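Local atomic coordinates of O-methyltransferase family 2 (Planctopirus limnophila, PDB entry 5I2H), a protein that probably transfers a methyl group from S-adenosyl-L-methionine to a hydroxyl oxygen of a small acceptor, and can bind the flavone apigenin. Residues D8-P13 against T211-Q216; S196-L201 against A263-L268; I224-P229 against D258-A263; R296-D301 against L358-K363. One frame throughout, in Å; residues are numbered along the deposited sequence.

Interaction 1. Residues D8-P13 against T211-Q216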
loop_
_atom_site.group_PDB
_atom_site.type_symbol
_atom_site.label_atom_id
_atom_site.label_comp_id
_atom_site.label_asym_id
_atom_site.label_seq_id
_atom_site.Cartn_x
_atom_site.Cartn_y
_atom_site.Cartn_z
ATOM N N ASP A 8 29.108 9.805 13.857
ATOM C CA ASP A 8 29.202 10.599 12.629
ATOM C C ASP A 8 27.806 10.909 12.099
ATOM O O ASP A 8 27.110 10.004 11.635
ATOM C CB ASP A 8 30.016 9.817 11.605
ATOM C CG ASP A 8 30.314 10.607 10.327
ATOM O OD1 ASP A 8 29.740 11.692 10.079
ATOM O OD2 ASP A 8 31.175 10.116 9.558
ATOM N N ALA A 9 27.384 12.179 12.152
ATOM C CA ALA A 9 26.065 12.565 11.653
ATOM C C ALA A 9 26.118 13.114 10.230
ATOM O O ALA A 9 25.075 13.547 9.701
ATOM C CB ALA A 9 25.408 13.608 12.583
ATOM N N LEU A 10 27.299 13.097 9.590
ATOM C CA LEU A 10 27.453 13.651 8.247
ATOM C C LEU A 10 27.584 12.601 7.160
ATOM O O LEU A 10 27.337 12.916 5.984
ATOM C CB LEU A 10 28.678 14.573 8.177
ATOM C CG LEU A 10 28.546 15.828 9.053
ATOM C CD1 LEU A 10 29.836 16.631 9.019
ATOM C CD2 LEU A 10 27.346 16.708 8.643
ATOM N N ARG A 11 27.973 11.381 7.506
ATOM C CA ARG A 11 28.116 10.355 6.486
ATOM C C ARG A 11 26.752 10.046 5.881
ATOM O O ARG A 11 25.770 9.839 6.605
ATOM C CB ARG A 11 28.726 9.097 7.088
ATOM C CG ARG A 11 28.903 7.981 6.065
ATOM C CD ARG A 11 30.367 7.665 5.813
ATOM N NE ARG A 11 30.953 6.827 6.857
ATOM C CZ ARG A 11 31.275 5.548 6.708
ATOM N NH1 ARG A 11 31.815 4.877 7.717
ATOM N NH2 ARG A 11 31.067 4.941 5.552
ATOM N N PHE A 12 26.693 10.010 4.550
ATOM C CA PHE A 12 25.441 9.696 3.875
ATOM C C PHE A 12 25.076 8.227 4.104
ATOM O O PHE A 12 25.957 7.373 4.189
ATOM C CB PHE A 12 25.536 9.948 2.371
ATOM C CG PHE A 12 25.875 11.357 2.012
ATOM C CD1 PHE A 12 25.216 12.433 2.599
ATOM C CD2 PHE A 12 26.870 11.609 1.084
ATOM C CE1 PHE A 12 25.535 13.744 2.252
ATOM C CE2 PHE A 12 27.203 12.907 0.732
ATOM C CZ PHE A 12 26.532 13.981 1.314
ATOM N N PRO A 13 23.795 7.894 4.225
ATOM C CA PRO A 13 23.440 6.483 4.375
ATOM C C PRO A 13 23.824 5.708 3.131
ATOM O O PRO A 13 23.838 6.257 2.014
ATOM C CB PRO A 13 21.921 6.516 4.591
ATOM C CG PRO A 13 21.483 7.836 4.269
ATOM C CD PRO A 13 22.633 8.793 4.299
ATOM N N THR A 211 19.903 19.444 13.753
ATOM C CA THR A 211 20.804 20.471 14.269
ATOM C C THR A 211 22.168 19.891 14.599
ATOM O O THR A 211 23.190 20.522 14.301
ATOM C CB THR A 211 20.184 21.131 15.493
ATOM O OG1 THR A 211 18.974 21.772 15.079
ATOM C CG2 THR A 211 21.119 22.180 16.096
HETATM N N MSE A 212 22.213 18.687 15.193
HETATM C CA MSE A 212 23.503 18.074 15.500
HETATM C C MSE A 212 24.322 17.848 14.220
HETATM O O MSE A 212 25.530 18.097 14.226
HETATM C CB MSE A 212 23.331 16.768 16.269
HETATM C CG MSE A 212 22.646 17.004 17.601
HETATM SE SE MSE A 212 22.110 15.300 18.314
HETATM C CE MSE A 212 20.800 16.071 19.563
ATOM N N ALA A 213 23.689 17.401 13.126
ATOM C CA ALA A 213 24.430 17.274 11.872
ATOM C C ALA A 213 24.959 18.628 11.405
ATOM O O ALA A 213 26.127 18.748 11.005
ATOM C CB ALA A 213 23.556 16.621 10.802
ATOM N N VAL A 214 24.113 19.665 11.436
ATOM C CA VAL A 214 24.584 20.985 11.016
ATOM C C VAL A 214 25.769 21.423 11.870
ATOM O O VAL A 214 26.768 21.959 11.360
ATOM C CB VAL A 214 23.421 21.995 11.082
ATOM C CG1 VAL A 214 23.927 23.434 10.917
ATOM C CG2 VAL A 214 22.401 21.649 9.995
ATOM N N LEU A 215 25.704 21.171 13.177
ATOM C CA LEU A 215 26.810 21.600 14.036
ATOM C C LEU A 215 28.098 20.832 13.747
ATOM O O LEU A 215 29.188 21.394 13.933
ATOM C CB LEU A 215 26.452 21.437 15.518
ATOM C CG LEU A 215 25.334 22.346 16.043
ATOM C CD1 LEU A 215 25.119 22.106 17.565
ATOM C CD2 LEU A 215 25.586 23.830 15.730
ATOM N N GLN A 216 28.016 19.550 13.346
ATOM C CA GLN A 216 29.238 18.864 12.912
ATOM C C GLN A 216 29.779 19.455 11.618
ATOM O O GLN A 216 31.005 19.520 11.422
ATOM C CB GLN A 216 28.999 17.362 12.741
ATOM C CG GLN A 216 28.643 16.629 14.024
ATOM C CD GLN A 216 28.729 15.140 13.819
ATOM O OE1 GLN A 216 28.727 14.674 12.672
ATOM N NE2 GLN A 216 28.829 14.376 14.910
HETATM O O HOH W 1 31.116 14.104 11.530
#
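Two acceptor oxygens, Asp-8 OD1 and Gln-216 OE1, lie 4.1 Å apart, and a water donates to both, closing on Gln-216 OE1 at 2.7 Å. The amide oxygen has a second donor in the backbone: Ala-9 N reaches Gln-216 OE1 at 2.9 Å, tilted 31° from the carbonyl plane. Glutamine suits this position because its extended side chain spans from the helix to the loop, and its NE2 donates in turn to the carbonyls of Lys-7 and Thr-242, so the amide is held from both ends and its flip is settled. Asp-8, with CG anti to its own backbone N (chi1 -174°), turns its carboxylate back over the chain that follows. There OD1 accepts from Leu-10 N at 2.9 Å and from Arg-11 N at 3.1 Å, both from the same face of the carboxylate. Beside these polar groups the contact is mostly aliphatic. Ala-9 CB meets Ala-213 CB at 4.0 Å, two alanines allowing the loop to lie close on the helix, while Leu-10 slides past Gln-216 and sets its CD2 methyl 3.4 Å from the carbonyl oxygen Ala-213 O. The result is an Asx turn that shapes an N-terminal arm and docks it on helix 209-217, the helix following the first strand of the Rossmann-like methyltransferase fold.

Interaction 2. Residues S196-L201 against A263-L268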
loop_
_atom_site.group_PDB
_atom_site.type_symbol
_atom_site.label_atom_id
_atom_site.label_comp_id
_atom_site.label_asym_id
_atom_site.label_seq_id
_atom_site.Cartn_x
_atom_site.Cartn_y
_atom_site.Cartn_z
ATOM N N SER A 196 31.470 35.511 12.481
ATOM C CA SER A 196 30.735 34.709 13.446
ATOM C C SER A 196 30.029 33.546 12.772
ATOM O O SER A 196 29.507 33.671 11.654
ATOM C CB SER A 196 29.697 35.552 14.176
ATOM O OG SER A 196 30.327 36.651 14.792
ATOM N N GLY A 197 29.995 32.419 13.475
ATOM C CA GLY A 197 29.062 31.366 13.147
ATOM C C GLY A 197 27.629 31.824 13.379
ATOM O O GLY A 197 27.353 32.928 13.857
ATOM N N ARG A 198 26.700 30.940 13.022
ATOM C CA ARG A 198 25.276 31.187 13.183
ATOM C C ARG A 198 24.734 30.375 14.345
ATOM O O ARG A 198 25.297 29.344 14.712
ATOM C CB ARG A 198 24.499 30.852 11.913
ATOM C CG ARG A 198 25.005 31.717 10.708
ATOM C CD ARG A 198 24.288 31.437 9.395
ATOM N NE ARG A 198 22.876 31.822 9.347
ATOM C CZ ARG A 198 22.447 33.069 9.176
ATOM N NH1 ARG A 198 23.326 34.067 9.069
ATOM N NH2 ARG A 198 21.146 33.328 9.136
ATOM N N VAL A 199 23.656 30.881 14.939
ATOM C CA VAL A 199 22.884 30.163 15.946
ATOM C C VAL A 199 21.675 29.564 15.249
ATOM O O VAL A 199 20.867 30.294 14.664
ATOM C CB VAL A 199 22.474 31.084 17.101
ATOM C CG1 VAL A 199 21.553 30.352 18.077
ATOM C CG2 VAL A 199 23.739 31.620 17.816
ATOM N N LEU A 200 21.569 28.236 15.281
ATOM C CA LEU A 200 20.469 27.507 14.667
ATOM C C LEU A 200 19.526 27.059 15.778
ATOM O O LEU A 200 19.933 26.300 16.671
ATOM C CB LEU A 200 20.997 26.300 13.896
ATOM C CG LEU A 200 19.950 25.297 13.382
ATOM C CD1 LEU A 200 18.939 25.993 12.440
ATOM C CD2 LEU A 200 20.617 24.094 12.683
ATOM N N LEU A 201 18.293 27.556 15.741
ATOM C CA LEU A 201 17.226 27.176 16.669
ATOM C C LEU A 201 16.288 26.184 16.002
ATOM O O LEU A 201 15.721 26.472 14.941
ATOM C CB LEU A 201 16.420 28.408 17.109
ATOM C CG LEU A 201 15.104 28.189 17.874
ATOM C CD1 LEU A 201 15.327 27.504 19.228
ATOM C CD2 LEU A 201 14.337 29.528 18.049
ATOM N N ALA A 263 18.238 33.786 17.643
ATOM C CA ALA A 263 18.795 32.841 16.688
ATOM C C ALA A 263 18.960 33.513 15.341
ATOM O O ALA A 263 18.228 34.447 15.007
ATOM C CB ALA A 263 17.887 31.617 16.542
ATOM N N ASP A 264 19.917 33.008 14.561
ATOM C CA ASP A 264 20.066 33.445 13.176
ATOM C C ASP A 264 19.143 32.663 12.243
ATOM O O ASP A 264 18.521 33.238 11.351
ATOM C CB ASP A 264 21.513 33.258 12.722
ATOM C CG ASP A 264 22.485 34.160 13.482
ATOM O OD1 ASP A 264 22.451 35.399 13.272
ATOM O OD2 ASP A 264 23.278 33.646 14.283
ATOM N N ASP A 265 19.085 31.347 12.412
ATOM C CA ASP A 265 18.268 30.448 11.597
ATOM C C ASP A 265 17.285 29.740 12.506
ATOM O O ASP A 265 17.666 29.309 13.604
ATOM C CB ASP A 265 19.114 29.378 10.909
ATOM C CG ASP A 265 20.057 29.967 9.856
ATOM O OD1 ASP A 265 19.669 30.953 9.210
ATOM O OD2 ASP A 265 21.169 29.447 9.691
ATOM N N ILE A 266 16.046 29.573 12.037
ATOM C CA ILE A 266 15.043 28.802 12.765
ATOM C C ILE A 266 14.568 27.672 11.864
ATOM O O ILE A 266 14.144 27.917 10.727
ATOM C CB ILE A 266 13.872 29.682 13.226
ATOM C CG1 ILE A 266 14.410 30.699 14.233
ATOM C CG2 ILE A 266 12.783 28.810 13.836
ATOM C CD1 ILE A 266 13.381 31.723 14.658
ATOM N N LEU A 267 14.661 26.437 12.361
ATOM C CA LEU A 267 14.283 25.233 11.623
ATOM C C LEU A 267 12.932 24.711 12.127
ATOM O O LEU A 267 12.727 24.518 13.344
ATOM C CB LEU A 267 15.371 24.164 11.788
ATOM C CG LEU A 267 15.066 22.788 11.174
ATOM C CD1 LEU A 267 14.860 22.923 9.643
ATOM C CD2 LEU A 267 16.169 21.769 11.491
ATOM N N LEU A 268 12.026 24.475 11.195
ATOM C CA LEU A 268 10.747 23.795 11.426
ATOM C C LEU A 268 10.798 22.552 10.547
ATOM O O LEU A 268 10.478 22.621 9.353
ATOM C CB LEU A 268 9.552 24.665 11.028
ATOM C CG LEU A 268 9.439 25.984 11.818
ATOM C CD1 LEU A 268 8.344 26.911 11.290
ATOM C CD2 LEU A 268 9.299 25.699 13.326
HETATM O O HOH W 2 25.479 34.358 15.475
HETATM O O HOH W 3 21.480 36.259 10.627
#
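Arg-198 and Asp-265 meet through a two-pronged salt bridge just ahead of strand 199-203, and the arginine can be followed outward to it. CB rests against Asp-264, 3.9 Å from Asp-264 CB. The chain then runs straight through CG to CD, which lies 3.7 Å from Asp-265 OD2, and a turn about the CG-CD bond (chi3 67°) sets the guanidinium side-on to that carboxylate. NE donates to Asp-265 OD2 at 2.9 Å and NH2 to Asp-265 OD1 at 2.8 Å; both oxygens lie in the guanidinium plane, although the two flat groups are turned 41° apart. Asp-264 CB lies over one face, off-centre on the NH2 side, NH1 reaches the carbonyl of Gln-184, and NH2 also that of Gly-294. Aspartate suits position 265, its short carboxylate accepting Arg-296 as well. A methionine in place of Arg-198 would probably leave this buried carboxylate with part of its charge uncompensated and those two carbonyls without this donor. Asp-264 spends its carboxylate on the backbone instead: OD2 uses its anti lone pair for Val-199 N at 2.9 Å, while OD1 takes the backbone N of Lys-187. Val-199 O accepts from both Asp-264 N and Asp-265 N, after which the ladder continues with Leu-201 N to Asp-265 O and Leu-267 N to Leu-201 O, each 2.8 Å. Leu-201 and Ile-266 lie side by side on one face, Leu-200 and Asp-265 on the other. Strands 199-203 and 265-269 are thus the parallel central pair, first and fourth, of the class I methyltransferase Rossmann-like sheet.

Interaction 3. Residues I224-P229 against D258-A263; sequences IIFDRP and DPFPPA
Just beyond the point where Phe-226 meets the loop 258-263, Asp-227 OD1 accepts from Arg-228 N at 2.6 Å on its anti lone pair, and the Arg-228 guanidinium adds its charge nearby; Asp-227 OD2 takes the backbone N of Gly-206. The contact itself is apolar. In Phe-226 a chi1 of -178° swings the ring away from the backbone N and out toward the loop, where Phe-260 meets it in a T-shaped pair: the edge of Phe-260 points at the face of Phe-226, with centroids 5.2 Å apart and planes at 82°. Between the two rings the nearest atoms are Phe-226 CE2 and Phe-260 CD1, 3.8 Å apart. Strand 222-227 is the second strand of the Rossmann-like sheet and leads into helix 229-241, with Arg-228 at the N-cap position, while the loop is part of the connection from strand 248-252 to strand 265-269, so the aromatic pair ties that connection to the sheet. With a serine at Phe-226, the Phe-260 edge would lose the face it packs on, and the loop is likely to be held less firmly. At the rim of the Phe-226 ring sit Asp-258 CB, 4.2 Å from CZ, and Pro-259 O, 3.9 Å from CE2. Proline suits position 261 as a compact, rigid apolar ring: its CG lies 3.8 Å from Ile-224 CD1, and its CD lies 4.0 Å from Phe-226 CD2. Phe-260 is also in cation-pi contact with Lys-286.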
loop_
_atom_site.group_PDB
_atom_site.type_symbol
_atom_site.label_atom_id
_atom_site.label_comp_id
_atom_site.label_asym_id
_atom_site.label_seq_id
_atom_site.Cartn_x
_atom_site.Cartn_y
_atom_site.Cartn_z
ATOM N N ILE A 224 20.341 25.346 19.314
ATOM C CA ILE A 224 19.378 25.383 20.401
ATOM C C ILE A 224 18.228 24.467 20.009
ATOM O O ILE A 224 17.628 24.642 18.945
ATOM C CB ILE A 224 18.856 26.803 20.675
ATOM C CG1 ILE A 224 20.016 27.768 20.998
ATOM C CG2 ILE A 224 17.820 26.749 21.778
ATOM C CD1 ILE A 224 19.576 29.228 21.095
ATOM N N ILE A 225 17.939 23.470 20.833
ATOM C CA ILE A 225 16.750 22.655 20.654
ATOM C C ILE A 225 15.677 23.174 21.598
ATOM O O ILE A 225 15.887 23.223 22.822
ATOM C CB ILE A 225 17.025 21.173 20.948
ATOM C CG1 ILE A 225 18.341 20.713 20.281
ATOM C CG2 ILE A 225 15.794 20.334 20.575
ATOM C CD1 ILE A 225 18.365 20.882 18.740
ATOM N N PHE A 226 14.513 23.498 21.050
ATOM C CA PHE A 226 13.366 24.006 21.808
ATOM C C PHE A 226 12.253 22.969 21.706
ATOM O O PHE A 226 11.791 22.673 20.602
ATOM C CB PHE A 226 12.948 25.357 21.209
ATOM C CG PHE A 226 11.797 26.047 21.903
ATOM C CD1 PHE A 226 10.490 25.576 21.771
ATOM C CD2 PHE A 226 11.988 27.247 22.580
ATOM C CE1 PHE A 226 9.427 26.235 22.366
ATOM C CE2 PHE A 226 10.917 27.917 23.168
ATOM C CZ PHE A 226 9.643 27.411 23.072
ATOM N N ASP A 227 11.849 22.366 22.831
ATOM C CA ASP A 227 10.831 21.314 22.764
ATOM C C ASP A 227 10.309 21.041 24.180
ATOM O O ASP A 227 10.679 21.734 25.132
ATOM C CB ASP A 227 11.388 20.046 22.099
ATOM C CG ASP A 227 10.313 19.278 21.332
ATOM O OD1 ASP A 227 9.177 19.177 21.844
ATOM O OD2 ASP A 227 10.586 18.786 20.229
ATOM N N ARG A 228 9.421 20.041 24.299
ATOM C CA ARG A 228 8.936 19.588 25.613
ATOM C C ARG A 228 10.042 18.862 26.380
ATOM O O ARG A 228 10.893 18.199 25.779
ATOM C CB ARG A 228 7.748 18.638 25.467
ATOM C CG ARG A 228 6.682 19.094 24.506
ATOM C CD ARG A 228 5.512 18.107 24.404
ATOM N NE ARG A 228 5.862 16.760 23.937
ATOM C CZ ARG A 228 6.290 16.455 22.706
ATOM N NH1 ARG A 228 6.490 17.410 21.786
ATOM N NH2 ARG A 228 6.537 15.181 22.400
ATOM N N PRO A 229 10.024 18.939 27.715
ATOM C CA PRO A 229 11.102 18.315 28.503
ATOM C C PRO A 229 11.308 16.835 28.233
ATOM O O PRO A 229 12.464 16.382 28.171
ATOM C CB PRO A 229 10.653 18.558 29.954
ATOM C CG PRO A 229 9.822 19.768 29.887
ATOM C CD PRO A 229 9.135 19.766 28.550
ATOM N N ASP A 258 5.757 30.784 24.651
ATOM C CA ASP A 258 7.009 31.130 25.297
ATOM C C ASP A 258 7.935 31.785 24.282
ATOM O O ASP A 258 7.911 31.425 23.100
ATOM C CB ASP A 258 7.671 29.885 25.878
ATOM C CG ASP A 258 6.893 29.319 27.076
ATOM O OD1 ASP A 258 6.278 30.108 27.821
ATOM O OD2 ASP A 258 6.864 28.084 27.272
ATOM N N PRO A 259 8.772 32.725 24.714
ATOM C CA PRO A 259 9.647 33.419 23.762
ATOM C C PRO A 259 10.689 32.481 23.170
ATOM O O PRO A 259 11.337 31.706 23.883
ATOM C CB PRO A 259 10.300 34.522 24.610
ATOM C CG PRO A 259 10.171 34.062 26.057
ATOM C CD PRO A 259 8.941 33.204 26.107
ATOM N N PHE A 260 10.866 32.570 21.857
ATOM C CA PHE A 260 11.971 31.858 21.244
ATOM C C PHE A 260 13.271 32.562 21.619
ATOM O O PHE A 260 13.303 33.805 21.734
ATOM C CB PHE A 260 11.833 31.826 19.726
ATOM C CG PHE A 260 10.701 30.947 19.202
ATOM C CD1 PHE A 260 10.344 29.738 19.829
ATOM C CD2 PHE A 260 9.991 31.336 18.048
ATOM C CE1 PHE A 260 9.311 28.954 19.319
ATOM C CE2 PHE A 260 8.966 30.560 17.515
ATOM C CZ PHE A 260 8.617 29.371 18.139
ATOM N N PRO A 261 14.348 31.821 21.812
ATOM C CA PRO A 261 15.648 32.453 22.091
ATOM C C PRO A 261 16.195 33.105 20.832
ATOM O O PRO A 261 15.812 32.727 19.700
ATOM C CB PRO A 261 16.530 31.268 22.529
ATOM C CG PRO A 261 15.935 30.107 21.784
ATOM C CD PRO A 261 14.435 30.350 21.747
ATOM N N PRO A 262 17.091 34.077 20.983
ATOM C CA PRO A 262 17.714 34.697 19.808
ATOM C C PRO A 262 18.406 33.655 18.951
ATOM O O PRO A 262 19.085 32.761 19.458
ATOM C CB PRO A 262 18.721 35.681 20.418
ATOM C CG PRO A 262 18.180 35.991 21.764
ATOM C CD PRO A 262 17.561 34.687 22.236
ATOM N N ALA A 263 18.238 33.786 17.643
ATOM C CA ALA A 263 18.795 32.841 16.688
ATOM C C ALA A 263 18.960 33.513 15.341
ATOM O O ALA A 263 18.228 34.447 15.007
ATOM C CB ALA A 263 17.887 31.617 16.542
#

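Interaction 4. Residues R296-D301 against L358-K363; sequences RLLIHD and LILSEK
Leu-297 and Ile-299 are zipped to Ser-361 and Ile-359 by four backbone hydrogen bonds, the shortest from Ile-359 N to Ile-299 O at 2.7 Å. The strands run antiparallel, their axes 4.6 Å apart at closest approach. Between these rungs come the non-hydrogen-bonded pairs, whose side chains share one face: Leu-298 lies alongside Leu-360, their CD2 atoms 3.7 Å apart, and Leu-298 CB meets Leu-358 CD1 at 3.8 Å. Leucines suit this buried face, where their methyls pack against one another across the two strands. On the other face Ile-299 and Ile-359 lean across each other, Ile-299 CG2 to Ile-359 CD1 at 4.1 Å. A water donates to both Leu-297 O at 2.7 Å and Ile-359 O at 2.9 Å, so each carbonyl has a second donor besides its strand partner; it is also hydrogen-bonded to Ser-361 OG, which is why a small hydroxyl side chain suits that place.

The next shell fixes the ends. Arg-296 runs beside Leu-360, its NH1 4.0 Å from Leu-360 CD2; NE forms the salt bridge to Asp-265 OD1, and NH1 donates to the carbonyl of Pro-181. His-300 has both ring nitrogens engaged, NE2 with Thr-352 and ND1 with Ser-269, and its ring edge faces Leu-358 N. Asp-301 OD1 is hydrogen-bonded to His-273 ND1, a residue of the apigenin pocket. Strand 296-301 lies between the parallel strand 265-269 and the antiparallel strand 357-362; beyond the latter comes strand 345-351, and helix 332-341 covers the face of Ile-359 and Ser-361.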
loop_
_atom_site.group_PDB
_atom_site.type_symbol
_atom_site.label_atom_id
_atom_site.label_comp_id
_atom_site.label_asym_id
_atom_site.label_seq_id
_atom_site.Cartn_x
_atom_site.Cartn_y
_atom_site.Cartn_z
ATOM N N ARG A 296 17.219 33.421 8.716
ATOM C CA ARG A 296 16.512 32.513 7.819
ATOM C C ARG A 296 15.470 31.699 8.556
ATOM O O ARG A 296 15.698 31.247 9.680
ATOM C CB ARG A 296 17.485 31.559 7.107
ATOM C CG ARG A 296 18.519 32.358 6.283
ATOM C CD ARG A 296 19.507 31.435 5.576
ATOM N NE ARG A 296 20.318 30.622 6.506
ATOM C CZ ARG A 296 21.252 29.762 6.113
ATOM N NH1 ARG A 296 21.479 29.598 4.812
ATOM N NH2 ARG A 296 21.956 29.074 7.012
ATOM N N LEU A 297 14.342 31.480 7.891
ATOM C CA LEU A 297 13.403 30.459 8.289
ATOM C C LEU A 297 13.636 29.258 7.380
ATOM O O LEU A 297 13.548 29.369 6.146
ATOM C CB LEU A 297 11.958 30.964 8.213
ATOM C CG LEU A 297 10.903 29.934 8.603
ATOM C CD1 LEU A 297 11.015 29.650 10.099
ATOM C CD2 LEU A 297 9.520 30.460 8.218
ATOM N N LEU A 298 13.958 28.134 7.989
ATOM C CA LEU A 298 14.204 26.867 7.295
ATOM C C LEU A 298 13.001 25.973 7.533
ATOM O O LEU A 298 12.778 25.507 8.660
ATOM C CB LEU A 298 15.474 26.199 7.815
ATOM C CG LEU A 298 16.724 27.096 7.832
ATOM C CD1 LEU A 298 17.867 26.371 8.577
ATOM C CD2 LEU A 298 17.159 27.653 6.480
ATOM N N ILE A 299 12.222 25.723 6.485
ATOM C CA ILE A 299 11.102 24.786 6.585
ATOM C C ILE A 299 11.551 23.502 5.910
ATOM O O ILE A 299 11.954 23.526 4.739
ATOM C CB ILE A 299 9.827 25.352 5.925
ATOM C CG1 ILE A 299 9.306 26.549 6.733
ATOM C CG2 ILE A 299 8.757 24.278 5.811
ATOM C CD1 ILE A 299 8.225 27.338 5.985
ATOM N N HIS A 300 11.507 22.384 6.642
ATOM C CA HIS A 300 11.921 21.095 6.096
ATOM C C HIS A 300 10.717 20.172 6.150
ATOM O O HIS A 300 10.235 19.853 7.234
ATOM C CB HIS A 300 13.108 20.525 6.875
ATOM C CG HIS A 300 13.639 19.235 6.329
ATOM N ND1 HIS A 300 13.798 18.118 7.121
ATOM C CD2 HIS A 300 14.051 18.877 5.081
ATOM C CE1 HIS A 300 14.283 17.125 6.386
ATOM N NE2 HIS A 300 14.446 17.559 5.151
ATOM N N ASP A 301 10.187 19.789 4.989
ATOM C CA ASP A 301 8.940 19.042 5.011
ATOM C C ASP A 301 8.787 18.350 3.666
ATOM O O ASP A 301 9.661 18.448 2.789
ATOM C CB ASP A 301 7.752 19.977 5.345
ATOM C CG ASP A 301 6.710 19.283 6.199
ATOM O OD1 ASP A 301 6.117 18.307 5.692
ATOM O OD2 ASP A 301 6.542 19.667 7.378
ATOM N N LEU A 358 14.017 21.212 1.686
ATOM C CA LEU A 358 14.396 22.352 2.515
ATOM C C LEU A 358 13.927 23.603 1.783
ATOM O O LEU A 358 14.423 23.919 0.689
ATOM C CB LEU A 358 15.906 22.375 2.759
ATOM C CG LEU A 358 16.458 23.673 3.358
ATOM C CD1 LEU A 358 15.803 24.051 4.717
ATOM C CD2 LEU A 358 17.994 23.574 3.480
ATOM N N ILE A 359 12.949 24.288 2.364
ATOM C CA ILE A 359 12.452 25.551 1.834
ATOM C C ILE A 359 13.144 26.663 2.609
ATOM O O ILE A 359 12.941 26.799 3.818
ATOM C CB ILE A 359 10.926 25.644 1.977
ATOM C CG1 ILE A 359 10.243 24.448 1.321
ATOM C CG2 ILE A 359 10.374 26.994 1.446
ATOM C CD1 ILE A 359 8.767 24.403 1.734
ATOM N N LEU A 360 13.932 27.475 1.913
ATOM C CA LEU A 360 14.730 28.532 2.519
ATOM C C LEU A 360 14.086 29.886 2.261
ATOM O O LEU A 360 13.722 30.185 1.118
ATOM C CB LEU A 360 16.148 28.526 1.948
ATOM C CG LEU A 360 17.065 27.415 2.384
ATOM C CD1 LEU A 360 17.378 26.586 1.188
ATOM C CD2 LEU A 360 18.324 28.048 2.944
ATOM N N SER A 361 13.933 30.682 3.325
ATOM C CA SER A 361 13.435 32.047 3.234
ATOM C C SER A 361 14.266 32.941 4.145
ATOM O O SER A 361 14.895 32.473 5.102
ATOM C CB SER A 361 11.957 32.134 3.610
ATOM O OG SER A 361 11.189 31.217 2.856
ATOM N N GLU A 362 14.257 34.241 3.842
ATOM C CA GLU A 362 15.166 35.183 4.480
ATOM C C GLU A 362 14.396 36.364 5.061
ATOM O O GLU A 362 13.486 36.901 4.425
ATOM C CB GLU A 362 16.228 35.678 3.479
ATOM C CG GLU A 362 17.339 36.484 4.122
ATOM C CD GLU A 362 18.440 36.889 3.145
ATOM O OE1 GLU A 362 18.900 36.039 2.350
ATOM O OE2 GLU A 362 18.849 38.061 3.171
ATOM N N LYS A 363 14.768 36.762 6.276
ATOM C CA LYS A 363 14.134 37.901 6.925
ATOM C C LYS A 363 14.594 39.169 6.234
ATOM O O LYS A 363 15.803 39.386 6.063
ATOM C CB LYS A 363 14.511 37.962 8.408
ATOM C CG LYS A 363 13.932 39.180 9.150
ATOM C CD LYS A 363 12.496 38.876 9.586
ATOM C CE LYS A 363 11.908 39.970 10.416
ATOM N NZ LYS A 363 12.075 39.760 11.876
HETATM O O HOH W 4 11.263 29.006 4.727
#

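Overall arrangement
Interactions 2, 3 and 4 belong to one mixed sheet, and interaction 1 lays the N-terminal arm on a helix packed against it. Interactions 2 and 4 have centres 11 Å apart and share strand neighbours 265-269 and 296-301, joined by Ile-266 O to Leu-298 N at 2.8 Å. Interaction 3 lies about 11 Å from interaction 2, centre to centre, on the other side of strand 199-203, tied by Leu-200 O to Ile-224 N at 2.8 Å and by their shared Ala-263. Interaction 1 touches interactions 2 and 3 through Thr-211, which packs on Leu-200 and Ile-225. Bound apigenin lies about 10 Å from the His-300 side chain; Asp-301 of interaction 4 is hydrogen-bonded to the pocket residue His-273.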